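Local coordinates for protein predicted transcriptional regulator (Oenococcus oeni, PDB 3BY6) that probably binds DNA through a GntR-type winged helix-turn-helix domain and regulates transcription as a two-chain assembly, at residues 85-88 / 89-93; 108-111 / 112-116. All coordinates share one frame; numbering follows the deposited sequence.

Interaction 1 lies midway along helix 79-103 and interaction 2 at the start of helix 108-119, so the two occupy successive helices and do not touch, their centres being about 20 Å apart. Residues 85-93 form a surface contact, in which an arginine donates twice, once weakly, to an asparagine oxygen beside one buried leucine. Residues 108-116 are partly buried: there a buried isoleucine packs on helix 79-103 and a buried valine on the second subunit, while charged residues take the outer side. Both meet the second subunit, and partly through each other's counterparts: Leu91 packs on Ile114 of the second subunit, and Gln87 is hydrogen-bonded to Arg110 of that subunit.

Interaction 1: residues 85-88 / 89-93; sequences SNQN and RLLAD
Arg89 reaches back one helical turn to Asn86, the two side chains lying alongside and pointing the same way. Its CB rests 3.3 Å from Asn86 O, and from there CG runs anti to the backbone N (chi1 170°). A bend at chi3 (72°) then swings the guanidinium toward the amide. Arg89 NH2 donates to Asn86 OD1 at 3.1 Å, while Arg89 NE adds a weak bond to that same oxygen at 3.3 Å. The oxygen sits at the guanidinium's edge, close to its plane, although the two flat groups are turned 54° apart. Arg89 NH1 makes a long salt bridge of 3.6 Å to Asp93 OD2, and Leu90 CG covers one face toward the rim. Helix 79-103 runs on from strands 65-68 and 72-75 of what is probably a GntR-type winged helix-turn-helix fold, and Asn86 packs back onto Asn22 and Ala25 of helix 12-25. Arg89 NH2 also forms a salt bridge with Glu100 of the second subunit; arginine suits the place because its several N-H donors can serve all three partners. Replacing Asn86 by an alanine takes away OD1, so the NE/NH2 edge of Arg89 is likely to lose its acceptor within the helix, leaving its orientation to Glu100 of the second subunit and the long bridge to Asp93. On another side of the helix, Leu91 lies alongside Gln87, its CG 3.2 Å from Gln87 O.

Interaction 2: residues 108-111 / 112-116; sequences GERI and KKIVN
One face of the Arg110 guanidinium carries Ile114, whose CD1 stands 4.2 Å above the plane over its centre. A bend at chi2 (87°) folds the arginine forward along the helix, and its aliphatic part joins in, with Arg110 CG 4.0 Å from Ile114 CD1. Arginine suits this exposed position because its methylene groups can pack on a neighbour while its charge stays near water. The carboxylate of Glu109 and the amine of Lys113 carry opposite charges but do not meet: OE2 of Glu109 is 6.4 Å from NZ of Lys113. Helix 108-119 begins here, the second arm of a helical hairpin whose first arm is helix 79-103. Ile111 turns into that hairpin, buried against Ile98, Leu101 and Ile102. With chi1 at -65° its CG2 lies beside its own carbonyl carbon and meets CG2 of Val115, one turn on, at 4.2 Å. Val115 in turn packs on Val115 of the second subunit, a compact apolar residue suited to a buried place at the subunit interface. The i to i+4 backbone bonds of the helix include Val115 N to Ile111 O at 2.9 Å and a weak one from Lys113 N to Glu109 O at 3.3 Å.

Interaction 1: residues 85-88 / 89-93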
loop_
_atom_site.group_PDB
_atom_site.type_symbol
_atom_site.label_atom_id
_atom_site.label_comp_id
_atom_site.label_asym_id
_atom_site.label_seq_id
_atom_site.Cartn_x
_atom_site.Cartn_y
_atom_site.Cartn_z
ATOM N N SER D 85 7.200 -4.437 16.364
ATOM C CA SER D 85 5.891 -4.393 15.727
ATOM C C SER D 85 6.023 -3.777 14.356
ATOM O O SER D 85 5.388 -4.223 13.409
ATOM C CB SER D 85 4.893 -3.579 16.558
ATOM O OG SER D 85 4.895 -3.928 17.923
ATOM N N ASN D 86 6.815 -2.718 14.220
ATOM C CA ASN D 86 7.024 -2.166 12.866
ATOM C C ASN D 86 7.538 -3.245 11.914
ATOM O O ASN D 86 7.064 -3.366 10.808
ATOM C CB ASN D 86 7.996 -0.987 12.905
ATOM C CG ASN D 86 8.118 -0.293 11.569
ATOM O OD1 ASN D 86 7.156 0.314 11.102
ATOM N ND2 ASN D 86 9.300 -0.362 10.957
ATOM N N GLN D 87 8.493 -4.055 12.352
ATOM C CA GLN D 87 8.991 -5.172 11.529
ATOM C C GLN D 87 7.874 -6.151 11.185
ATOM O O GLN D 87 7.808 -6.713 10.083
ATOM C CB GLN D 87 10.069 -5.929 12.291
ATOM C CG GLN D 87 10.871 -6.875 11.423
ATOM C CD GLN D 87 11.943 -7.615 12.204
ATOM O OE1 GLN D 87 11.935 -8.874 12.276
ATOM N NE2 GLN D 87 12.878 -6.854 12.793
ATOM N N ASN D 88 6.998 -6.403 12.144
ATOM C CA ASN D 88 5.918 -7.348 11.906
ATOM C C ASN D 88 4.964 -6.890 10.849
ATOM O O ASN D 88 4.440 -7.721 10.126
ATOM C CB ASN D 88 5.140 -7.680 13.178
ATOM C CG ASN D 88 5.814 -8.742 13.993
ATOM O OD1 ASN D 88 6.868 -9.260 13.611
ATOM N ND2 ASN D 88 5.262 -9.017 15.168
ATOM N N ARG D 89 4.726 -5.579 10.817
ATOM C CA ARG D 89 3.913 -4.925 9.815
ATOM C C ARG D 89 4.495 -5.143 8.420
ATOM O O ARG D 89 3.823 -5.590 7.519
ATOM C CB ARG D 89 3.862 -3.410 10.121
ATOM C CG ARG D 89 3.211 -2.584 8.964
ATOM C CD ARG D 89 3.185 -1.080 9.290
ATOM N NE ARG D 89 4.516 -0.469 9.217
ATOM C CZ ARG D 89 5.183 -0.279 8.073
ATOM N NH1 ARG D 89 4.667 -0.647 6.911
ATOM N NH2 ARG D 89 6.360 0.268 8.072
ATOM N N LEU D 90 5.774 -4.840 8.279
ATOM C CA LEU D 90 6.516 -5.062 7.043
ATOM C C LEU D 90 6.571 -6.554 6.659
ATOM O O LEU D 90 6.555 -6.918 5.487
ATOM C CB LEU D 90 7.931 -4.483 7.212
ATOM C CG LEU D 90 7.952 -2.932 7.338
ATOM C CD1 LEU D 90 9.293 -2.365 7.730
ATOM C CD2 LEU D 90 7.452 -2.347 6.038
ATOM N N LEU D 91 6.671 -7.413 7.657
ATOM C CA LEU D 91 6.684 -8.843 7.413
ATOM C C LEU D 91 5.322 -9.302 6.939
ATOM O O LEU D 91 5.262 -10.190 6.117
ATOM C CB LEU D 91 7.069 -9.597 8.667
ATOM C CG LEU D 91 8.554 -9.666 9.009
ATOM C CD1 LEU D 91 8.741 -10.346 10.392
ATOM C CD2 LEU D 91 9.230 -10.443 7.903
ATOM N N ALA D 92 4.235 -8.690 7.441
ATOM C CA ALA D 92 2.885 -9.000 6.957
ATOM C C ALA D 92 2.726 -8.521 5.499
ATOM O O ALA D 92 2.225 -9.244 4.627
ATOM C CB ALA D 92 1.799 -8.375 7.895
ATOM N N ASP D 93 3.156 -7.293 5.228
ATOM C CA ASP D 93 3.234 -6.783 3.869
ATOM C C ASP D 93 4.066 -7.752 2.999
ATOM O O ASP D 93 3.701 -8.037 1.846
ATOM C CB ASP D 93 3.902 -5.409 3.835
ATOM C CG ASP D 93 3.040 -4.306 4.419
ATOM O OD1 ASP D 93 1.866 -4.545 4.751
ATOM O OD2 ASP D 93 3.558 -3.183 4.581
#

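Interaction 2: residues 108-111 / 112-116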
loop_
_atom_site.group_PDB
_atom_site.type_symbol
_atom_site.label_atom_id
_atom_site.label_comp_id
_atom_site.label_asym_id
_atom_site.label_seq_id
_atom_site.Cartn_x
_atom_site.Cartn_y
_atom_site.Cartn_z
ATOM N N GLY D 108 7.017 -20.181 -6.775
ATOM C CA GLY D 108 7.738 -19.786 -5.577
ATOM C C GLY D 108 9.236 -19.904 -5.753
ATOM O O GLY D 108 9.985 -19.063 -5.275
ATOM N N GLU D 109 9.687 -20.934 -6.459
ATOM C CA GLU D 109 11.118 -21.075 -6.747
ATOM C C GLU D 109 11.676 -19.858 -7.508
ATOM O O GLU D 109 12.826 -19.464 -7.261
ATOM C CB GLU D 109 11.407 -22.367 -7.518
ATOM C CG GLU D 109 12.909 -22.723 -7.593
ATOM C CD GLU D 109 13.215 -23.891 -8.557
ATOM O OE1 GLU D 109 12.260 -24.399 -9.205
ATOM O OE2 GLU D 109 14.409 -24.297 -8.664
ATOM N N ARG D 110 10.872 -19.268 -8.401
ATOM C CA ARG D 110 11.251 -18.020 -9.083
ATOM C C ARG D 110 11.302 -16.835 -8.135
ATOM O O ARG D 110 12.245 -16.045 -8.184
ATOM C CB ARG D 110 10.299 -17.676 -10.240
ATOM C CG ARG D 110 10.629 -16.325 -11.000
ATOM C CD ARG D 110 11.664 -16.530 -12.150
ATOM N NE ARG D 110 12.423 -15.331 -12.578
ATOM C CZ ARG D 110 11.924 -14.273 -13.244
ATOM N NH1 ARG D 110 10.624 -14.183 -13.525
ATOM N NH2 ARG D 110 12.724 -13.262 -13.590
ATOM N N ILE D 111 10.283 -16.703 -7.283
ATOM C CA ILE D 111 10.233 -15.619 -6.294
ATOM C C ILE D 111 11.504 -15.657 -5.465
ATOM O O ILE D 111 12.092 -14.627 -5.167
ATOM C CB ILE D 111 8.965 -15.702 -5.382
ATOM C CG1 ILE D 111 7.694 -15.489 -6.229
ATOM C CG2 ILE D 111 9.042 -14.672 -4.251
ATOM C CD1 ILE D 111 6.381 -15.634 -5.482
ATOM N N LYS D 112 11.942 -16.869 -5.151
ATOM C CA LYS D 112 13.155 -17.096 -4.376
ATOM C C LYS D 112 14.380 -16.454 -5.074
ATOM O O LYS D 112 15.132 -15.694 -4.458
ATOM C CB LYS D 112 13.330 -18.609 -4.149
ATOM C CG LYS D 112 14.289 -18.984 -3.018
ATOM C CD LYS D 112 13.860 -20.254 -2.257
ATOM C CE LYS D 112 15.079 -20.951 -1.638
ATOM N NZ LYS D 112 15.792 -20.110 -0.561
ATOM N N LYS D 113 14.527 -16.732 -6.373
ATOM C CA LYS D 113 15.588 -16.154 -7.213
ATOM C C LYS D 113 15.491 -14.651 -7.281
ATOM O O LYS D 113 16.497 -13.975 -7.236
ATOM C CB LYS D 113 15.492 -16.693 -8.636
ATOM C CG LYS D 113 15.827 -18.195 -8.803
ATOM C CD LYS D 113 17.227 -18.586 -8.244
ATOM C CE LYS D 113 17.997 -19.584 -9.161
ATOM N NZ LYS D 113 19.260 -20.107 -8.513
ATOM N N ILE D 114 14.268 -14.142 -7.402
ATOM C CA ILE D 114 14.021 -12.707 -7.521
ATOM C C ILE D 114 14.494 -11.981 -6.283
ATOM O O ILE D 114 15.166 -10.947 -6.368
ATOM C CB ILE D 114 12.498 -12.399 -7.825
ATOM C CG1 ILE D 114 12.105 -12.912 -9.209
ATOM C CG2 ILE D 114 12.184 -10.884 -7.742
ATOM C CD1 ILE D 114 10.664 -12.633 -9.574
ATOM N N VAL D 115 14.143 -12.543 -5.118
ATOM C CA VAL D 115 14.532 -12.007 -3.824
ATOM C C VAL D 115 16.056 -11.986 -3.686
ATOM O O VAL D 115 16.619 -10.990 -3.259
ATOM C CB VAL D 115 13.827 -12.786 -2.678
ATOM C CG1 VAL D 115 14.433 -12.463 -1.319
ATOM C CG2 VAL D 115 12.307 -12.497 -2.697
ATOM N N ASN D 116 16.731 -13.045 -4.089
ATOM C CA ASN D 116 18.199 -13.014 -4.119
ATOM C C ASN D 116 18.777 -11.907 -4.999
ATOM O O ASN D 116 19.776 -11.270 -4.649
ATOM C CB ASN D 116 18.763 -14.312 -4.667
ATOM C CG ASN D 116 18.228 -15.526 -3.958
ATOM O OD1 ASN D 116 17.679 -16.428 -4.611
ATOM N ND2 ASN D 116 18.391 -15.580 -2.609
#